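Local coordinates for protein acetate kinase (Entamoeba histolytica, PDB 4H0O) that acts as a pyrophosphate-dependent acetate kinase, interconverting acetate and acetyl phosphate by phosphoryl transfer, at residues 205-210 with 328-333; 312-317 with 345-350; 354-359 with 373-378; 369-374 with 384-389. All coordinates share one frame; numbering follows the deposited sequence.

Interaction 1: residues 205-210 with 328-333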
loop_
_atom_site.group_PDB
_atom_site.type_symbol
_atom_site.label_atom_id
_atom_site.label_comp_id
_atom_site.label_asym_id
_atom_site.label_seq_id
_atom_site.Cartn_x
_atom_site.Cartn_y
_atom_site.Cartn_z
ATOM N N LYS B 205 6.330 -7.506 -20.194
ATOM C CA LYS B 205 6.032 -7.060 -18.840
ATOM C C LYS B 205 4.606 -6.537 -18.835
ATOM O O LYS B 205 4.299 -5.518 -19.464
ATOM C CB LYS B 205 7.017 -5.980 -18.396
ATOM C CG LYS B 205 8.439 -6.491 -18.238
ATOM C CD LYS B 205 9.420 -5.363 -17.975
ATOM C CE LYS B 205 10.829 -5.907 -17.832
ATOM N NZ LYS B 205 10.880 -7.008 -16.831
ATOM N N ILE B 206 3.734 -7.254 -18.136
ATOM C CA ILE B 206 2.307 -6.978 -18.183
ATOM C C ILE B 206 1.780 -6.649 -16.793
ATOM O O ILE B 206 2.123 -7.321 -15.816
ATOM C CB ILE B 206 1.542 -8.190 -18.756
ATOM C CG1 ILE B 206 2.117 -8.576 -20.124
ATOM C CG2 ILE B 206 0.055 -7.898 -18.864
ATOM C CD1 ILE B 206 1.433 -9.765 -20.778
ATOM N N ILE B 207 0.972 -5.595 -16.704
ATOM C CA ILE B 207 0.221 -5.312 -15.489
ATOM C C ILE B 207 -1.259 -5.472 -15.809
ATOM O O ILE B 207 -1.805 -4.765 -16.664
ATOM C CB ILE B 207 0.499 -3.896 -14.935
ATOM C CG1 ILE B 207 1.940 -3.792 -14.430
ATOM C CG2 ILE B 207 -0.466 -3.564 -13.804
ATOM C CD1 ILE B 207 2.299 -2.436 -13.837
ATOM N N ALA B 208 -1.905 -6.419 -15.137
ATOM C CA ALA B 208 -3.322 -6.678 -15.360
ATOM C C ALA B 208 -4.155 -6.118 -14.216
ATOM O O ALA B 208 -3.769 -6.220 -13.051
ATOM C CB ALA B 208 -3.570 -8.159 -15.516
ATOM N N CYS B 209 -5.305 -5.539 -14.547
ATOM C CA CYS B 209 -6.196 -4.994 -13.530
ATOM C C CYS B 209 -7.545 -5.711 -13.543
ATOM O O CYS B 209 -8.355 -5.520 -14.456
ATOM C CB CYS B 209 -6.402 -3.496 -13.749
ATOM S SG CYS B 209 -4.877 -2.546 -13.885
ATOM N N HIS B 210 -7.775 -6.548 -12.537
ATOM C CA HIS B 210 -9.066 -7.203 -12.371
ATOM C C HIS B 210 -9.980 -6.257 -11.601
ATOM O O HIS B 210 -9.999 -6.262 -10.367
ATOM C CB HIS B 210 -8.897 -8.524 -11.614
ATOM C CG HIS B 210 -10.162 -9.299 -11.435
ATOM N ND1 HIS B 210 -10.380 -10.525 -12.018
ATOM C CD2 HIS B 210 -11.287 -9.028 -10.709
ATOM C CE1 HIS B 210 -11.576 -10.978 -11.676
ATOM N NE2 HIS B 210 -12.141 -10.083 -10.883
ATOM N N ASP B 328 5.017 -2.976 -20.704
ATOM C CA ASP B 328 4.732 -3.026 -22.132
ATOM C C ASP B 328 3.230 -2.956 -22.400
ATOM O O ASP B 328 2.787 -2.330 -23.369
ATOM C CB ASP B 328 5.300 -4.307 -22.744
ATOM C CG ASP B 328 6.798 -4.429 -22.558
ATOM O OD1 ASP B 328 7.495 -3.397 -22.660
ATOM O OD2 ASP B 328 7.275 -5.557 -22.306
ATOM N N LEU B 329 2.448 -3.600 -21.537
ATOM C CA LEU B 329 1.010 -3.714 -21.759
ATOM C C LEU B 329 0.211 -3.609 -20.470
ATOM O O LEU B 329 0.416 -4.391 -19.534
ATOM C CB LEU B 329 0.676 -5.037 -22.459
ATOM C CG LEU B 329 -0.814 -5.313 -22.701
ATOM C CD1 LEU B 329 -1.398 -4.284 -23.652
ATOM C CD2 LEU B 329 -1.044 -6.725 -23.234
ATOM N N LEU B 330 -0.698 -2.636 -20.432
ATOM C CA LEU B 330 -1.653 -2.506 -19.338
ATOM C C LEU B 330 -3.000 -3.055 -19.805
ATOM O O LEU B 330 -3.520 -2.638 -20.845
ATOM C CB LEU B 330 -1.791 -1.039 -18.913
ATOM C CG LEU B 330 -2.783 -0.739 -17.783
ATOM C CD1 LEU B 330 -2.272 -1.283 -16.462
ATOM C CD2 LEU B 330 -3.079 0.758 -17.668
ATOM N N VAL B 331 -3.558 -3.998 -19.054
ATOM C CA VAL B 331 -4.805 -4.637 -19.464
ATOM C C VAL B 331 -5.899 -4.530 -18.409
ATOM O O VAL B 331 -5.673 -4.815 -17.233
ATOM C CB VAL B 331 -4.585 -6.123 -19.807
ATOM C CG1 VAL B 331 -4.117 -6.888 -18.579
ATOM C CG2 VAL B 331 -5.863 -6.731 -20.369
ATOM N N PHE B 332 -7.089 -4.123 -18.841
ATOM C CA PHE B 332 -8.239 -4.054 -17.950
ATOM C C PHE B 332 -9.153 -5.260 -18.138
ATOM O O PHE B 332 -9.406 -5.684 -19.268
ATOM C CB PHE B 332 -9.022 -2.767 -18.196
ATOM C CG PHE B 332 -8.263 -1.525 -17.853
ATOM C CD1 PHE B 332 -8.163 -1.102 -16.535
ATOM C CD2 PHE B 332 -7.656 -0.769 -18.848
ATOM C CE1 PHE B 332 -7.467 0.051 -16.214
ATOM C CE2 PHE B 332 -6.959 0.383 -18.535
ATOM C CZ PHE B 332 -6.864 0.794 -17.215
ATOM N N THR B 333 -9.653 -5.812 -17.035
ATOM C CA THR B 333 -10.554 -6.955 -17.126
ATOM C C THR B 333 -11.655 -6.907 -16.070
ATOM O O THR B 333 -11.685 -6.005 -15.230
ATOM C CB THR B 333 -9.792 -8.298 -17.060
ATOM O OG1 THR B 333 -10.676 -9.374 -17.396
ATOM C CG2 THR B 333 -9.233 -8.529 -15.674
#

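Interaction 2: residues 312-317 with 345-350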
loop_
_atom_site.group_PDB
_atom_site.type_symbol
_atom_site.label_atom_id
_atom_site.label_comp_id
_atom_site.label_asym_id
_atom_site.label_seq_id
_atom_site.Cartn_x
_atom_site.Cartn_y
_atom_site.Cartn_z
ATOM N N GLN B 312 -5.593 5.253 -5.711
ATOM C CA GLN B 312 -5.048 3.989 -5.232
ATOM C C GLN B 312 -4.694 3.046 -6.376
ATOM O O GLN B 312 -3.682 2.345 -6.315
ATOM C CB GLN B 312 -6.021 3.311 -4.270
ATOM C CG GLN B 312 -5.407 2.162 -3.492
ATOM C CD GLN B 312 -4.221 2.597 -2.649
ATOM O OE1 GLN B 312 -4.104 3.764 -2.270
ATOM N NE2 GLN B 312 -3.331 1.656 -2.352
ATOM N N LEU B 313 -5.523 3.036 -7.418
ATOM C CA LEU B 313 -5.268 2.204 -8.593
ATOM C C LEU B 313 -4.010 2.672 -9.318
ATOM O O LEU B 313 -3.178 1.862 -9.727
ATOM C CB LEU B 313 -6.474 2.211 -9.538
ATOM C CG LEU B 313 -6.352 1.413 -10.843
ATOM C CD1 LEU B 313 -5.890 -0.011 -10.580
ATOM C CD2 LEU B 313 -7.672 1.396 -11.604
ATOM N N ALA B 314 -3.871 3.986 -9.463
ATOM C CA ALA B 314 -2.703 4.559 -10.119
ATOM C C ALA B 314 -1.427 4.255 -9.332
ATOM O O ALA B 314 -0.408 3.862 -9.904
ATOM C CB ALA B 314 -2.881 6.052 -10.290
ATOM N N LYS B 315 -1.485 4.448 -8.018
ATOM C CA LYS B 315 -0.342 4.182 -7.151
ATOM C C LYS B 315 0.063 2.705 -7.177
ATOM O O LYS B 315 1.253 2.372 -7.157
ATOM C CB LYS B 315 -0.655 4.616 -5.717
ATOM C CG LYS B 315 0.450 4.303 -4.721
ATOM C CD LYS B 315 -0.018 4.487 -3.281
ATOM C CE LYS B 315 -0.492 5.910 -3.020
ATOM N NZ LYS B 315 -1.001 6.094 -1.628
ATOM N N THR B 316 -0.932 1.826 -7.231
ATOM C CA THR B 316 -0.686 0.387 -7.265
ATOM C C THR B 316 0.010 -0.032 -8.564
ATOM O O THR B 316 0.927 -0.859 -8.548
ATOM C CB THR B 316 -1.992 -0.407 -7.105
ATOM O OG1 THR B 316 -2.678 0.034 -5.924
ATOM C CG2 THR B 316 -1.698 -1.899 -6.995
ATOM N N ILE B 317 -0.435 0.535 -9.682
ATOM C CA ILE B 317 0.174 0.263 -10.980
ATOM C C ILE B 317 1.612 0.782 -11.013
ATOM O O ILE B 317 2.526 0.080 -11.465
ATOM C CB ILE B 317 -0.645 0.889 -12.130
ATOM C CG1 ILE B 317 -2.003 0.193 -12.255
ATOM C CG2 ILE B 317 0.114 0.809 -13.448
ATOM C CD1 ILE B 317 -2.985 0.921 -13.164
ATOM N N LYS B 345 -9.834 5.889 -18.766
ATOM C CA LYS B 345 -9.364 7.210 -19.170
ATOM C C LYS B 345 -8.645 7.898 -18.015
ATOM O O LYS B 345 -7.567 8.465 -18.193
ATOM C CB LYS B 345 -10.534 8.069 -19.660
ATOM C CG LYS B 345 -10.141 9.457 -20.149
ATOM C CD LYS B 345 -8.945 9.399 -21.090
ATOM C CE LYS B 345 -8.821 10.671 -21.920
ATOM N NZ LYS B 345 -9.156 11.890 -21.141
ATOM N N ALA B 346 -9.240 7.833 -16.828
ATOM C CA ALA B 346 -8.642 8.449 -15.651
ATOM C C ALA B 346 -7.252 7.877 -15.382
ATOM O O ALA B 346 -6.315 8.617 -15.078
ATOM C CB ALA B 346 -9.543 8.274 -14.441
ATOM N N ILE B 347 -7.121 6.559 -15.504
ATOM C CA ILE B 347 -5.836 5.901 -15.294
ATOM C C ILE B 347 -4.813 6.297 -16.364
ATOM O O ILE B 347 -3.680 6.674 -16.049
ATOM C CB ILE B 347 -5.988 4.368 -15.256
ATOM C CG1 ILE B 347 -6.757 3.942 -14.005
ATOM C CG2 ILE B 347 -4.631 3.696 -15.277
ATOM C CD1 ILE B 347 -6.183 4.510 -12.718
ATOM N N CYS B 348 -5.215 6.219 -17.629
ATOM C CA CYS B 348 -4.300 6.513 -18.731
ATOM C C CYS B 348 -3.805 7.962 -18.744
ATOM O O CYS B 348 -2.692 8.239 -19.200
ATOM C CB CYS B 348 -4.934 6.139 -20.074
ATOM S SG CYS B 348 -5.218 4.355 -20.269
ATOM N N ASP B 349 -4.623 8.885 -18.240
ATOM C CA ASP B 349 -4.206 10.282 -18.139
ATOM C C ASP B 349 -3.143 10.471 -17.054
ATOM O O ASP B 349 -2.243 11.301 -17.195
ATOM C CB ASP B 349 -5.412 11.199 -17.896
ATOM C CG ASP B 349 -6.180 11.518 -19.177
ATOM O OD1 ASP B 349 -5.672 11.206 -20.277
ATOM O OD2 ASP B 349 -7.284 12.096 -19.081
ATOM N N LYS B 350 -3.249 9.693 -15.978
ATOM C CA LYS B 350 -2.253 9.705 -14.909
ATOM C C LYS B 350 -0.910 9.209 -15.426
ATOM O O LYS B 350 0.146 9.608 -14.933
ATOM C CB LYS B 350 -2.694 8.807 -13.748
ATOM C CG LYS B 350 -3.920 9.285 -12.983
ATOM C CD LYS B 350 -3.649 10.605 -12.281
ATOM C CE LYS B 350 -4.901 11.122 -11.581
ATOM N NZ LYS B 350 -4.809 12.580 -11.272
#

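Interaction 3: residues 354-359 with 373-378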
loop_
_atom_site.group_PDB
_atom_site.type_symbol
_atom_site.label_atom_id
_atom_site.label_comp_id
_atom_site.label_asym_id
_atom_site.label_seq_id
_atom_site.Cartn_x
_atom_site.Cartn_y
_atom_site.Cartn_z
ATOM N N LEU B 354 4.311 8.305 -19.166
ATOM C CA LEU B 354 5.082 7.075 -19.340
ATOM C C LEU B 354 5.001 6.531 -20.770
ATOM O O LEU B 354 5.597 5.497 -21.082
ATOM C CB LEU B 354 4.615 6.003 -18.349
ATOM C CG LEU B 354 4.833 6.268 -16.856
ATOM C CD1 LEU B 354 3.874 5.442 -16.013
ATOM C CD2 LEU B 354 6.272 5.976 -16.449
ATOM N N GLY B 355 4.259 7.222 -21.633
ATOM C CA GLY B 355 4.147 6.819 -23.024
ATOM C C GLY B 355 2.847 6.112 -23.373
ATOM O O GLY B 355 2.851 5.126 -24.118
ATOM N N ILE B 356 1.733 6.609 -22.838
ATOM C CA ILE B 356 0.416 6.079 -23.184
ATOM C C ILE B 356 -0.387 7.083 -24.007
ATOM O O ILE B 356 -0.803 8.130 -23.504
ATOM C CB ILE B 356 -0.392 5.646 -21.936
ATOM C CG1 ILE B 356 0.207 4.375 -21.335
ATOM C CG2 ILE B 356 -1.851 5.392 -22.295
ATOM C CD1 ILE B 356 -0.547 3.835 -20.130
ATOM N N GLU B 357 -0.594 6.750 -25.278
ATOM C CA GLU B 357 -1.363 7.585 -26.191
ATOM C C GLU B 357 -2.677 6.881 -26.497
ATOM O O GLU B 357 -2.731 5.980 -27.340
ATOM C CB GLU B 357 -0.572 7.819 -27.478
ATOM C CG GLU B 357 0.898 8.135 -27.233
ATOM C CD GLU B 357 1.695 8.317 -28.514
ATOM O OE1 GLU B 357 1.303 7.746 -29.556
ATOM O OE2 GLU B 357 2.716 9.036 -28.474
ATOM N N LEU B 358 -3.734 7.294 -25.805
ATOM C CA LEU B 358 -5.012 6.596 -25.864
ATOM C C LEU B 358 -5.894 7.097 -27.008
ATOM O O LEU B 358 -6.067 8.305 -27.185
ATOM C CB LEU B 358 -5.748 6.748 -24.527
ATOM C CG LEU B 358 -6.768 5.668 -24.163
ATOM C CD1 LEU B 358 -6.076 4.334 -23.934
ATOM C CD2 LEU B 358 -7.564 6.064 -22.936
ATOM N N ASP B 359 -6.440 6.171 -27.792
ATOM C CA ASP B 359 -7.453 6.531 -28.775
ATOM C C ASP B 359 -8.763 6.723 -28.018
ATOM O O ASP B 359 -9.440 5.749 -27.669
ATOM C CB ASP B 359 -7.594 5.447 -29.848
ATOM C CG ASP B 359 -8.350 5.932 -31.082
ATOM O OD1 ASP B 359 -9.240 6.799 -30.946
ATOM O OD2 ASP B 359 -8.051 5.440 -32.193
ATOM N N PHE B 373 -7.188 -3.320 -28.607
ATOM C CA PHE B 373 -6.305 -2.265 -28.121
ATOM C C PHE B 373 -6.987 -0.904 -28.186
ATOM O O PHE B 373 -7.615 -0.559 -29.186
ATOM C CB PHE B 373 -5.006 -2.241 -28.929
ATOM C CG PHE B 373 -4.146 -3.458 -28.731
ATOM C CD1 PHE B 373 -4.353 -4.599 -29.487
ATOM C CD2 PHE B 373 -3.133 -3.459 -27.787
ATOM C CE1 PHE B 373 -3.565 -5.719 -29.308
ATOM C CE2 PHE B 373 -2.341 -4.577 -27.602
ATOM C CZ PHE B 373 -2.557 -5.708 -28.363
ATOM N N LEU B 374 -6.860 -0.133 -27.110
ATOM C CA LEU B 374 -7.465 1.190 -27.041
ATOM C C LEU B 374 -6.432 2.288 -27.289
ATOM O O LEU B 374 -6.785 3.451 -27.494
ATOM C CB LEU B 374 -8.151 1.385 -25.687
ATOM C CG LEU B 374 -9.106 0.257 -25.288
ATOM C CD1 LEU B 374 -9.822 0.554 -23.973
ATOM C CD2 LEU B 374 -10.109 0.006 -26.399
ATOM N N THR B 375 -5.156 1.911 -27.267
ATOM C CA THR B 375 -4.072 2.842 -27.565
ATOM C C THR B 375 -3.733 2.833 -29.049
ATOM O O THR B 375 -3.973 1.842 -29.746
ATOM C CB THR B 375 -2.783 2.514 -26.775
ATOM O OG1 THR B 375 -2.659 1.095 -26.611
ATOM C CG2 THR B 375 -2.805 3.170 -25.414
ATOM N N MET B 376 -3.173 3.942 -29.525
ATOM C CA MET B 376 -2.591 3.996 -30.858
ATOM C C MET B 376 -1.483 2.950 -30.939
ATOM O O MET B 376 -0.828 2.657 -29.937
ATOM C CB MET B 376 -2.002 5.384 -31.121
ATOM C CG MET B 376 -2.930 6.545 -30.782
ATOM S SD MET B 376 -4.424 6.585 -31.798
ATOM C CE MET B 376 -5.201 8.097 -31.217
ATOM N N PRO B 377 -1.281 2.361 -32.127
ATOM C CA PRO B 377 -0.187 1.400 -32.329
ATOM C C PRO B 377 1.193 2.045 -32.211
ATOM O O PRO B 377 2.179 1.344 -31.981
ATOM C CB PRO B 377 -0.420 0.892 -33.759
ATOM C CG PRO B 377 -1.305 1.912 -34.400
ATOM C CD PRO B 377 -2.167 2.445 -33.299
ATOM N N SER B 378 1.261 3.361 -32.372
ATOM C CA SER B 378 2.512 4.085 -32.181
ATOM C C SER B 378 2.839 4.253 -30.699
ATOM O O SER B 378 4.001 4.445 -30.330
ATOM C CB SER B 378 2.440 5.456 -32.849
ATOM O OG SER B 378 1.322 6.189 -32.382
#

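Interaction 4: residues 369-374 with 384-389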
loop_
_atom_site.group_PDB
_atom_site.type_symbol
_atom_site.label_atom_id
_atom_site.label_comp_id
_atom_site.label_asym_id
_atom_site.label_seq_id
_atom_site.Cartn_x
_atom_site.Cartn_y
_atom_site.Cartn_z
ATOM N N LYS B 369 -16.234 -6.601 -25.111
ATOM C CA LYS B 369 -16.812 -7.864 -25.558
ATOM C C LYS B 369 -15.749 -8.738 -26.211
ATOM O O LYS B 369 -15.916 -9.953 -26.333
ATOM C CB LYS B 369 -17.983 -7.628 -26.512
ATOM C CG LYS B 369 -19.232 -7.104 -25.818
ATOM C CD LYS B 369 -19.508 -7.901 -24.551
ATOM C CE LYS B 369 -20.660 -7.320 -23.745
ATOM N NZ LYS B 369 -20.774 -7.981 -22.410
ATOM N N LYS B 370 -14.639 -8.117 -26.603
ATOM C CA LYS B 370 -13.516 -8.836 -27.199
ATOM C C LYS B 370 -12.205 -8.067 -27.032
ATOM O O LYS B 370 -12.209 -6.841 -26.911
ATOM C CB LYS B 370 -13.780 -9.111 -28.681
ATOM C CG LYS B 370 -13.855 -7.860 -29.539
ATOM C CD LYS B 370 -13.781 -8.200 -31.019
ATOM C CE LYS B 370 -13.681 -6.944 -31.870
ATOM N NZ LYS B 370 -13.792 -7.248 -33.324
ATOM N N ILE B 371 -11.092 -8.792 -27.026
ATOM C CA ILE B 371 -9.778 -8.179 -26.875
ATOM C C ILE B 371 -9.517 -7.158 -27.978
ATOM O O ILE B 371 -9.478 -7.502 -29.159
ATOM C CB ILE B 371 -8.656 -9.234 -26.890
ATOM C CG1 ILE B 371 -8.846 -10.229 -25.744
ATOM C CG2 ILE B 371 -7.294 -8.564 -26.800
ATOM C CD1 ILE B 371 -7.865 -11.382 -25.768
ATOM N N GLU B 372 -9.340 -5.901 -27.584
ATOM C CA GLU B 372 -9.085 -4.829 -28.539
ATOM C C GLU B 372 -8.247 -3.720 -27.911
ATOM O O GLU B 372 -8.553 -3.238 -26.821
ATOM C CB GLU B 372 -10.403 -4.257 -29.066
ATOM C CG GLU B 372 -11.448 -4.011 -27.990
ATOM C CD GLU B 372 -12.749 -3.475 -28.552
ATOM O OE1 GLU B 372 -12.708 -2.475 -29.301
ATOM O OE2 GLU B 372 -13.814 -4.052 -28.247
ATOM N N PHE B 373 -7.188 -3.320 -28.607
ATOM C CA PHE B 373 -6.305 -2.265 -28.121
ATOM C C PHE B 373 -6.987 -0.904 -28.186
ATOM O O PHE B 373 -7.615 -0.559 -29.186
ATOM C CB PHE B 373 -5.006 -2.241 -28.929
ATOM C CG PHE B 373 -4.146 -3.458 -28.731
ATOM C CD1 PHE B 373 -4.353 -4.599 -29.487
ATOM C CD2 PHE B 373 -3.133 -3.459 -27.787
ATOM C CE1 PHE B 373 -3.565 -5.719 -29.308
ATOM C CE2 PHE B 373 -2.341 -4.577 -27.602
ATOM C CZ PHE B 373 -2.557 -5.708 -28.363
ATOM N N LEU B 374 -6.860 -0.133 -27.110
ATOM C CA LEU B 374 -7.465 1.190 -27.041
ATOM C C LEU B 374 -6.432 2.288 -27.289
ATOM O O LEU B 374 -6.785 3.451 -27.494
ATOM C CB LEU B 374 -8.151 1.385 -25.687
ATOM C CG LEU B 374 -9.106 0.257 -25.288
ATOM C CD1 LEU B 374 -9.822 0.554 -23.973
ATOM C CD2 LEU B 374 -10.109 0.006 -26.399
ATOM N N CYS B 384 -5.059 -2.464 -23.371
ATOM C CA CYS B 384 -6.130 -3.272 -23.936
ATOM C C CYS B 384 -7.125 -3.718 -22.875
ATOM O O CYS B 384 -6.823 -3.718 -21.678
ATOM C CB CYS B 384 -5.562 -4.495 -24.659
ATOM S SG CYS B 384 -5.117 -5.854 -23.561
ATOM N N VAL B 385 -8.320 -4.082 -23.328
ATOM C CA VAL B 385 -9.305 -4.730 -22.476
ATOM C C VAL B 385 -9.353 -6.194 -22.887
ATOM O O VAL B 385 -9.268 -6.510 -24.077
ATOM C CB VAL B 385 -10.704 -4.102 -22.634
ATOM C CG1 VAL B 385 -10.777 -2.775 -21.907
ATOM C CG2 VAL B 385 -11.047 -3.916 -24.111
ATOM N N ALA B 386 -9.475 -7.088 -21.909
ATOM C CA ALA B 386 -9.509 -8.518 -22.195
ATOM C C ALA B 386 -10.597 -9.218 -21.386
ATOM O O ALA B 386 -10.593 -9.159 -20.156
ATOM C CB ALA B 386 -8.150 -9.147 -21.931
ATOM N N PRO B 387 -11.536 -9.876 -22.086
ATOM C CA PRO B 387 -12.668 -10.599 -21.489
ATOM C C PRO B 387 -12.228 -11.718 -20.544
ATOM O O PRO B 387 -11.215 -12.371 -20.800
ATOM C CB PRO B 387 -13.372 -11.208 -22.704
ATOM C CG PRO B 387 -13.002 -10.322 -23.844
ATOM C CD PRO B 387 -11.603 -9.858 -23.559
ATOM N N ASN B 388 -12.993 -11.935 -19.476
ATOM C CA ASN B 388 -12.692 -12.987 -18.509
ATOM C C ASN B 388 -13.957 -13.646 -17.957
ATOM O O ASN B 388 -14.099 -13.803 -16.742
ATOM C CB ASN B 388 -11.852 -12.435 -17.350
ATOM C CG ASN B 388 -12.598 -11.389 -16.536
ATOM O OD1 ASN B 388 -13.406 -10.629 -17.074
ATOM N ND2 ASN B 388 -12.336 -11.354 -15.230
ATOM N N ASP B 389 -14.869 -14.024 -18.849
ATOM C CA ASP B 389 -16.116 -14.680 -18.450
ATOM C C ASP B 389 -15.854 -15.868 -17.526
ATOM O O ASP B 389 -15.059 -16.756 -17.850
ATOM C CB ASP B 389 -16.912 -15.129 -19.679
ATOM C CG ASP B 389 -18.067 -16.053 -19.324
ATOM O OD1 ASP B 389 -19.168 -15.550 -19.016
ATOM O OD2 ASP B 389 -17.876 -17.288 -19.359
#

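Interaction 1: residues 205-210 with 328-333
K205 O is gripped by two backbone donors, D328 N at 2.9 Å and, weakly, L329 N at 3.4 Å. The D328 carboxylate answers from the same corner: OD2 takes the K205 N-H at 3.0 Å, met 37° above its plane. From here strands 205-211 and 329-333 run parallel as neighbours in the mixed sheet of this ribonuclease H-like domain. I207 bonds to L329 and V331, and C209 to V331 and T333; the shortest link is C209 N to V331 O at 2.8 Å.

I207, C209, L330 and F332 fill one face, where I207 packs on helix 299-324. L330 CD1 is wedged between I207 CG2 and C209 SG, 3.9 Å from each, while the sulfur sits obliquely to the F332 ring. The other face carries I206, A208, H210, L329, V331 and T333, and helix 185-195 covers part of it. V331 CG1 stands between its own N and carbonyl carbon (chi1 63°), which presses it to 3.4 Å from A208 CB. H210 stacks on H184, a predicted transition-state stabilizer, and bonds through ND1 to S187; beside it, T333 CG2 lies 3.6 Å from H210 CA.

Interaction 2: residues 312-317 with 345-350
Flat groups stay out of the seam where L313, A314 and I317 meet I347; each serves its own helix. The Q312 carbonyl receives T316 N and T316 OG1 from opposite faces of its plane, the hydroxyl at a distance too short to be trusted. The D349 carboxylate is met by K345 on the syn side of OD2, 20° out of plane, and NZ to OD2 measures 2.8 Å in a salt bridge along one helix flank.

Between the helices the contact is purely apolar, and I347 carries most of it. Its chi2 of -52° bends CD1 against the L313 side chain, 3.6 Å from CG, and the two side chains cross at about a right angle. L313 CD2 lies equally near I347 CG1. The other branch, I347 CG2, meets I317 CD1 at 3.9 Å. The small A314 lets CD1 approach its backbone N to 4.0 Å.

Helices 299-324 and 341-350 lie together on one face of the domain's mixed sheet, their short segments 10.0 Å apart and crossing at -49°. I317 rests on I207, C209 and L330 of the strands beneath, and I347 on L330 and F332. A314 also packs on V322 of the second subunit, so helix 299-324 reaches the dimer interface. At the exposed end, K350 lays CG 4.3 Å from A314 CB and carries its amine away from the seam.

Interaction 3: residues 354-359 with 373-378
D359 and M376 cross at about a right angle, the thioether lying against the aspartate from CA to carboxylate. A bend at chi2 (-64°) folds M376 back, placing CE 3.7 Å from D359 CA and SD 3.8 Å from D359 OD2. D359 is the N-cap of helix 360-365, where OD1 bonds weakly to S361 N.

L358 meets T375 just as squarely, CD1 lying 3.8 Å from T375 CG2. That methyl also touches I356 CG2 at a more slanting angle. T375 OG1 points away from them, to V383 N and Q382 OE1, and CG2 is turned toward these two side chains. L358 CD1 reaches on to L374 CB at 4.0 Å.

Two loops are joined here, one between helices 341-350 and 360-365, the other linking the hairpin strands 372-373 and 382-385. Their backbones make a single bridge at L358 and T375, and two hydrogen bonds frame it: D359 N gives to L374 O at 2.8 Å, and M376 N to E357 O at 3.0 Å.

On the outer side E357 extends beyond CG, and OE1 accepts S378 OG at 3.2 Å, met nearly along its C-O axis. The contact thus grades from the apolar patch where T375 CG2 meets I356 and L358 to the carboxylates of exposed E357 and partly exposed D359; I356, L358 and L374 also touch helix 341-350. The E357 bond probably joins a charged carboxylate to a neutral hydroxyl, whereas M376 offers D359 van der Waals contact alone, the carboxylate's polar partner being S361 N.

Interaction 4: residues 369-374 with 384-389
I371 packs on V385, A386 and P387 with different parts of its side chain. CB stands 4.0 Å from V385 O, and CG2 is about as near the same oxygen. CG1 presses on P387 CD at 3.5 Å, the two side chains crossing at about a right angle, and also touches CA and CB of A386. CD1 finishes 4.4 Å from A386 CB. Underneath, I371 CA aims its hydrogen at V385 O, 3.3 Å away and almost straight (168°). P387 CG, next along the proline ring, rests 3.7 Å from K370 CA.

These residues belong to the beta hairpin of strands 372-373 and 382-385, with 372-373 outermost in the six-stranded mixed sheet. E372 and V385 occupy a hydrogen-bonded antiparallel position, yet E372 N and V385 O stand 3.6 Å apart, too far for a true bond. Their side chains lie alongside one another, E372 CG against V385 CG2. V385 CG1, the other branch, meets L374 CD1 across its path.

F373 and C384 form the neighbouring non-hydrogen-bonded pair on the opposite face. C384 CB lies over one face of the phenyl ring, with SG above it at a distance, 5.4 Å from the centroid and 23° off the normal. D389 OD2 caps L392 N at the start of helix 390-402, whose first residue, E390, is a predicted magnesium ligand.

Interactions 1 and 4 belong to one sheet through neighbouring strands 329-333 and 382-385: F332 N lies 2.9 Å from C384 O, and T333 OG1 2.8 Å from A386 O. Interaction 2 sits on the sheet face below I207 and L330, where L330 CD1 is 4.0 Å from I317 CD1. Interaction 3 flanks interaction 2 from outside, C348 SG touching L358 CD1 at 3.8 Å, and shares F373 and L374 with interaction 4. In interaction 1 the H210 side chain is about 4 Å from that of the predicted transition-state stabilizer H184. Between side chains, L313 of interaction 2 is about 8 Å from M285 and K369 of interaction 4 about 10 Å from R286, both predicted ATP-binding.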